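Local coordinates for protein aldose 1-epimerase (Caenorhabditis elegans, PDB 1LUR) that probably interconverts the alpha and beta anomers of aldose sugars such as galactose, at residues Leu169-Val183 and Lys295-His307. Residues are numbered along the deposited sequence; the frame is centred on the assembly and turned at random.
Sequences LTNHAYWNLDGSDTV and KANKALAIEPQFH
Ser180 O is gripped from opposite faces of its carbonyl plane by Lys298 NZ (2.7 Å) and Asn176 ND2. The lysine chain turns about its CB-CG bond (chi2 59°), and its CD lies against Asp181 O. NZ also salt-bridges Glu292. Asn176 crosses the lysine at about a right angle. Its ND2 gives a second bond to Lys298 O at 2.9 Å, with that oxygen close to the amide plane, while its OD1 takes Gly179 N. The amide is thus held at both ends. Val183 N meets Asn297 O nearly head-on and ties the returning end of the 176-183 loop to the turn before strand 300-305.

Next to this loop the strands pair antiparallel. Trp175 and Leu300 exchange two backbone bonds. Ala301 CB sits over the centre of the Tyr174 ring, 4.3 Å from the centroid, a CH-pi contact. Tyr174 OH bonds to Ala64 O. On the other face of the sheet, Trp175 CD1 packs on Ile302 CG1 at 3.7 Å. Farther along the pairing opens, and a water bridges Asn171 OD1 and Ile302 O.

The Glu303 carboxylate lies over one face of the His172 ring, offset toward the rim, with the planes 43° apart. With OG1 turned away from its own backbone N (chi1 -162°), Thr170 reaches across to donate to Pro304 O at 2.6 Å from above the carbonyl plane. Strands 170-175 and 300-305 are neighbours in the galactose mutarotase beta-sandwich. His172 and Glu303 match in position the histidine and glutamate acting as acid and base in GalM mutarotases, so they probably lie in the active site.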
loop_
_atom_site.group_PDB
_atom_site.type_symbol
_atom_site.label_atom_id
_atom_site.label_comp_id
_atom_site.label_asym_id
_atom_site.label_seq_id
_atom_site.Cartn_x
_atom_site.Cartn_y
_atom_site.Cartn_z
ATOM N N LEU A 169 -6.425 0.669 6.516
ATOM C CA LEU A 169 -5.266 1.288 5.896
ATOM C C LEU A 169 -4.449 0.379 4.995
ATOM O O LEU A 169 -4.720 -0.815 4.864
ATOM C CB LEU A 169 -4.329 1.807 6.992
ATOM C CG LEU A 169 -4.954 2.478 8.217
ATOM C CD1 LEU A 169 -3.881 2.695 9.283
ATOM C CD2 LEU A 169 -5.590 3.802 7.810
ATOM N N THR A 170 -3.435 0.984 4.387
ATOM C CA THR A 170 -2.497 0.303 3.502
ATOM C C THR A 170 -1.338 1.240 3.209
ATOM O O THR A 170 -1.353 2.405 3.620
ATOM C CB THR A 170 -3.098 -0.163 2.153
ATOM O OG1 THR A 170 -2.220 -1.150 1.583
ATOM C CG2 THR A 170 -3.220 0.995 1.153
ATOM N N ASN A 171 -0.316 0.706 2.544
ATOM C CA ASN A 171 0.873 1.470 2.166
ATOM C C ASN A 171 0.834 1.443 0.645
ATOM O O ASN A 171 0.707 0.377 0.040
ATOM C CB ASN A 171 2.150 0.811 2.679
ATOM C CG ASN A 171 3.392 1.491 2.151
ATOM O OD1 ASN A 171 3.877 1.162 1.071
ATOM N ND2 ASN A 171 3.889 2.474 2.893
ATOM N N HIS A 172 0.952 2.608 0.023
ATOM C CA HIS A 172 0.898 2.676 -1.429
ATOM C C HIS A 172 2.216 2.823 -2.187
ATOM O O HIS A 172 2.289 3.566 -3.168
ATOM C CB HIS A 172 -0.052 3.812 -1.828
ATOM C CG HIS A 172 -0.808 3.551 -3.095
ATOM N ND1 HIS A 172 -0.190 3.416 -4.321
ATOM C CD2 HIS A 172 -2.134 3.385 -3.321
ATOM C CE1 HIS A 172 -1.103 3.177 -5.248
ATOM N NE2 HIS A 172 -2.290 3.154 -4.668
ATOM N N ALA A 173 3.253 2.116 -1.755
ATOM C CA ALA A 173 4.541 2.211 -2.440
ATOM C C ALA A 173 4.507 1.451 -3.766
ATOM O O ALA A 173 3.975 0.345 -3.843
ATOM C CB ALA A 173 5.648 1.655 -1.552
ATOM N N TYR A 174 5.059 2.066 -4.808
ATOM C CA TYR A 174 5.117 1.471 -6.142
ATOM C C TYR A 174 6.506 0.840 -6.235
ATOM O O TYR A 174 7.510 1.538 -6.089
ATOM C CB TYR A 174 4.988 2.541 -7.229
ATOM C CG TYR A 174 3.604 3.132 -7.424
ATOM C CD1 TYR A 174 3.021 3.955 -6.457
ATOM C CD2 TYR A 174 2.904 2.918 -8.612
ATOM C CE1 TYR A 174 1.775 4.555 -6.678
ATOM C CE2 TYR A 174 1.665 3.509 -8.840
ATOM C CZ TYR A 174 1.105 4.325 -7.874
ATOM O OH TYR A 174 -0.122 4.905 -8.117
ATOM N N TRP A 175 6.564 -0.464 -6.492
ATOM C CA TRP A 175 7.844 -1.155 -6.586
ATOM C C TRP A 175 8.382 -1.483 -7.976
ATOM O O TRP A 175 7.645 -1.880 -8.875
ATOM C CB TRP A 175 7.791 -2.444 -5.763
ATOM C CG TRP A 175 7.381 -2.233 -4.343
ATOM C CD1 TRP A 175 6.105 -2.185 -3.856
ATOM C CD2 TRP A 175 8.247 -2.014 -3.221
ATOM N NE1 TRP A 175 6.123 -1.952 -2.501
ATOM C CE2 TRP A 175 7.424 -1.843 -2.086
ATOM C CE3 TRP A 175 9.639 -1.945 -3.065
ATOM C CZ2 TRP A 175 7.948 -1.607 -0.809
ATOM C CZ3 TRP A 175 10.158 -1.711 -1.795
ATOM C CH2 TRP A 175 9.312 -1.545 -0.686
ATOM N N ASN A 176 9.693 -1.314 -8.114
ATOM C CA ASN A 176 10.440 -1.568 -9.343
ATOM C C ASN A 176 11.827 -1.891 -8.794
ATOM O O ASN A 176 12.516 -1.016 -8.272
ATOM C CB ASN A 176 10.494 -0.318 -10.225
ATOM C CG ASN A 176 11.281 -0.544 -11.501
ATOM O OD1 ASN A 176 12.462 -0.892 -11.460
ATOM N ND2 ASN A 176 10.630 -0.353 -12.642
ATOM N N LEU A 177 12.224 -3.152 -8.909
ATOM C CA LEU A 177 13.516 -3.608 -8.410
ATOM C C LEU A 177 14.774 -3.463 -9.270
ATOM O O LEU A 177 15.875 -3.680 -8.767
ATOM C CB LEU A 177 13.378 -5.072 -7.981
ATOM C CG LEU A 177 12.083 -5.414 -7.231
ATOM C CD1 LEU A 177 12.075 -6.892 -6.858
ATOM C CD2 LEU A 177 11.965 -4.548 -5.985
ATOM N N ASP A 178 14.645 -3.097 -10.544
ATOM C CA ASP A 178 15.845 -2.964 -11.378
ATOM C C ASP A 178 15.957 -1.710 -12.236
ATOM O O ASP A 178 16.931 -1.547 -12.975
ATOM C CB ASP A 178 15.995 -4.194 -12.279
ATOM C CG ASP A 178 14.786 -4.421 -13.162
ATOM O OD1 ASP A 178 14.267 -3.437 -13.727
ATOM O OD2 ASP A 178 14.358 -5.585 -13.303
ATOM N N GLY A 179 14.968 -0.831 -12.153
ATOM C CA GLY A 179 15.012 0.386 -12.938
ATOM C C GLY A 179 14.479 0.264 -14.352
ATOM O O GLY A 179 14.458 1.251 -15.087
ATOM N N SER A 180 14.049 -0.931 -14.744
ATOM C CA SER A 180 13.518 -1.133 -16.091
ATOM C C SER A 180 12.363 -0.171 -16.354
ATOM O O SER A 180 11.714 0.301 -15.422
ATOM C CB SER A 180 13.023 -2.574 -16.268
ATOM O OG SER A 180 14.100 -3.498 -16.278
ATOM N N ASP A 181 12.109 0.121 -17.625
ATOM C CA ASP A 181 11.028 1.028 -17.985
ATOM C C ASP A 181 9.688 0.482 -17.500
ATOM O O ASP A 181 8.756 1.242 -17.238
ATOM C CB ASP A 181 10.988 1.229 -19.500
ATOM C CG ASP A 181 12.185 1.995 -20.015
ATOM O OD1 ASP A 181 13.322 1.496 -19.867
ATOM O OD2 ASP A 181 11.991 3.101 -20.564
ATOM N N THR A 182 9.600 -0.840 -17.388
ATOM C CA THR A 182 8.383 -1.497 -16.933
ATOM C C THR A 182 8.746 -2.740 -16.119
ATOM O O THR A 182 9.902 -3.173 -16.116
ATOM C CB THR A 182 7.497 -1.921 -18.125
ATOM O OG1 THR A 182 8.127 -2.990 -18.838
ATOM C CG2 THR A 182 7.281 -0.748 -19.074
ATOM N N VAL A 183 7.760 -3.308 -15.428
ATOM C CA VAL A 183 7.979 -4.500 -14.612
ATOM C C VAL A 183 7.378 -5.739 -15.262
ATOM O O VAL A 183 7.111 -6.734 -14.590
ATOM C CB VAL A 183 7.363 -4.339 -13.192
ATOM C CG1 VAL A 183 8.060 -3.213 -12.440
ATOM C CG2 VAL A 183 5.868 -4.063 -13.299
ATOM N N LYS A 295 6.037 5.787 -16.927
ATOM C CA LYS A 295 4.993 5.524 -17.908
ATOM C C LYS A 295 4.206 4.272 -17.531
ATOM O O LYS A 295 4.455 3.663 -16.491
ATOM C CB LYS A 295 5.627 5.366 -19.294
ATOM C CG LYS A 295 4.823 5.961 -20.446
ATOM C CD LYS A 295 5.705 6.121 -21.689
ATOM C CE LYS A 295 4.980 6.807 -22.843
ATOM N NZ LYS A 295 3.941 5.943 -23.473
ATOM N N ALA A 296 3.259 3.889 -18.381
ATOM C CA ALA A 296 2.433 2.711 -18.133
ATOM C C ALA A 296 3.227 1.483 -17.686
ATOM O O ALA A 296 4.311 1.203 -18.201
ATOM C CB ALA A 296 1.620 2.378 -19.378
ATOM N N ASN A 297 2.664 0.760 -16.722
ATOM C CA ASN A 297 3.272 -0.446 -16.170
ATOM C C ASN A 297 4.710 -0.269 -15.676
ATOM O O ASN A 297 5.487 -1.227 -15.658
ATOM C CB ASN A 297 3.217 -1.584 -17.201
ATOM C CG ASN A 297 1.795 -1.907 -17.643
ATOM O OD1 ASN A 297 0.896 -2.067 -16.816
ATOM N ND2 ASN A 297 1.591 -2.015 -18.949
ATOM N N LYS A 298 5.060 0.946 -15.264
ATOM C CA LYS A 298 6.403 1.231 -14.767
ATOM C C LYS A 298 6.741 0.430 -13.511
ATOM O O LYS A 298 7.809 -0.177 -13.413
ATOM C CB LYS A 298 6.551 2.724 -14.464
ATOM C CG LYS A 298 7.772 3.083 -13.618
ATOM C CD LYS A 298 9.079 2.665 -14.282
ATOM C CE LYS A 298 10.285 3.059 -13.434
ATOM N NZ LYS A 298 11.577 2.662 -14.073
ATOM N N ALA A 299 5.833 0.433 -12.540
ATOM C CA ALA A 299 6.072 -0.302 -11.307
ATOM C C ALA A 299 4.878 -1.138 -10.881
ATOM O O ALA A 299 3.863 -1.218 -11.578
ATOM C CB ALA A 299 6.454 0.664 -10.189
ATOM N N LEU A 300 5.020 -1.774 -9.727
ATOM C CA LEU A 300 3.966 -2.609 -9.186
ATOM C C LEU A 300 3.614 -2.112 -7.793
ATOM O O LEU A 300 4.420 -2.221 -6.867
ATOM C CB LEU A 300 4.418 -4.065 -9.099
ATOM C CG LEU A 300 3.397 -5.033 -8.492
ATOM C CD1 LEU A 300 2.210 -5.172 -9.431
ATOM C CD2 LEU A 300 4.038 -6.389 -8.251
ATOM N N ALA A 301 2.419 -1.543 -7.655
ATOM C CA ALA A 301 1.978 -1.043 -6.363
ATOM C C ALA A 301 1.544 -2.272 -5.585
ATOM O O ALA A 301 0.740 -3.067 -6.064
ATOM C CB ALA A 301 0.811 -0.078 -6.530
ATOM N N ILE A 302 2.104 -2.440 -4.394
ATOM C CA ILE A 302 1.775 -3.576 -3.549
ATOM C C ILE A 302 1.140 -2.978 -2.302
ATOM O O ILE A 302 1.809 -2.307 -1.514
ATOM C CB ILE A 302 3.045 -4.383 -3.200
ATOM C CG1 ILE A 302 3.694 -4.889 -4.495
ATOM C CG2 ILE A 302 2.690 -5.548 -2.303
ATOM C CD1 ILE A 302 4.945 -5.744 -4.289
ATOM N N GLU A 303 -0.156 -3.223 -2.137
ATOM C CA GLU A 303 -0.899 -2.695 -1.000
ATOM C C GLU A 303 -1.607 -3.714 -0.117
ATOM O O GLU A 303 -2.737 -4.117 -0.407
ATOM C CB GLU A 303 -1.928 -1.685 -1.523
ATOM C CG GLU A 303 -1.493 -1.006 -2.818
ATOM C CD GLU A 303 -2.576 -0.156 -3.469
ATOM O OE1 GLU A 303 -2.496 0.057 -4.695
ATOM O OE2 GLU A 303 -3.497 0.309 -2.769
ATOM N N PRO A 304 -0.942 -4.160 0.964
ATOM C CA PRO A 304 -1.540 -5.128 1.890
ATOM C C PRO A 304 -2.681 -4.353 2.541
ATOM O O PRO A 304 -2.463 -3.254 3.039
ATOM C CB PRO A 304 -0.406 -5.416 2.863
ATOM C CG PRO A 304 0.815 -5.291 1.986
ATOM C CD PRO A 304 0.509 -4.036 1.198
ATOM N N GLN A 305 -3.882 -4.913 2.554
ATOM C CA GLN A 305 -5.019 -4.198 3.147
ATOM C C GLN A 305 -6.194 -5.143 3.333
ATOM O O GLN A 305 -6.091 -6.339 3.055
ATOM C CB GLN A 305 -5.466 -3.115 2.157
ATOM C CG GLN A 305 -5.914 -3.754 0.827
ATOM C CD GLN A 305 -6.485 -2.783 -0.199
ATOM O OE1 GLN A 305 -5.792 -1.893 -0.687
ATOM N NE2 GLN A 305 -7.758 -2.970 -0.545
ATOM N N PHE A 306 -7.314 -4.590 3.794
ATOM C CA PHE A 306 -8.524 -5.373 3.992
ATOM C C PHE A 306 -9.190 -5.256 2.627
ATOM O O PHE A 306 -8.859 -4.351 1.850
ATOM C CB PHE A 306 -9.455 -4.752 5.043
ATOM C CG PHE A 306 -9.028 -4.987 6.454
ATOM C CD1 PHE A 306 -8.322 -4.018 7.155
ATOM C CD2 PHE A 306 -9.335 -6.188 7.093
ATOM C CE1 PHE A 306 -7.930 -4.238 8.479
ATOM C CE2 PHE A 306 -8.951 -6.420 8.408
ATOM C CZ PHE A 306 -8.248 -5.447 9.106
ATOM N N HIS A 307 -10.128 -6.150 2.331
ATOM C CA HIS A 307 -10.816 -6.111 1.046
ATOM C C HIS A 307 -11.294 -4.716 0.682
ATOM O O HIS A 307 -11.822 -3.989 1.529
ATOM C CB HIS A 307 -12.046 -7.021 1.058
ATOM C CG HIS A 307 -11.738 -8.457 1.341
ATOM N ND1 HIS A 307 -11.115 -8.872 2.498
ATOM C CD2 HIS A 307 -11.998 -9.579 0.628
ATOM C CE1 HIS A 307 -11.008 -10.189 2.488
ATOM N NE2 HIS A 307 -11.535 -10.643 1.364
HETATM O O HOH W 1 -7.131 -1.911 4.747
HETATM O O HOH W 2 3.784 -1.435 -0.112
#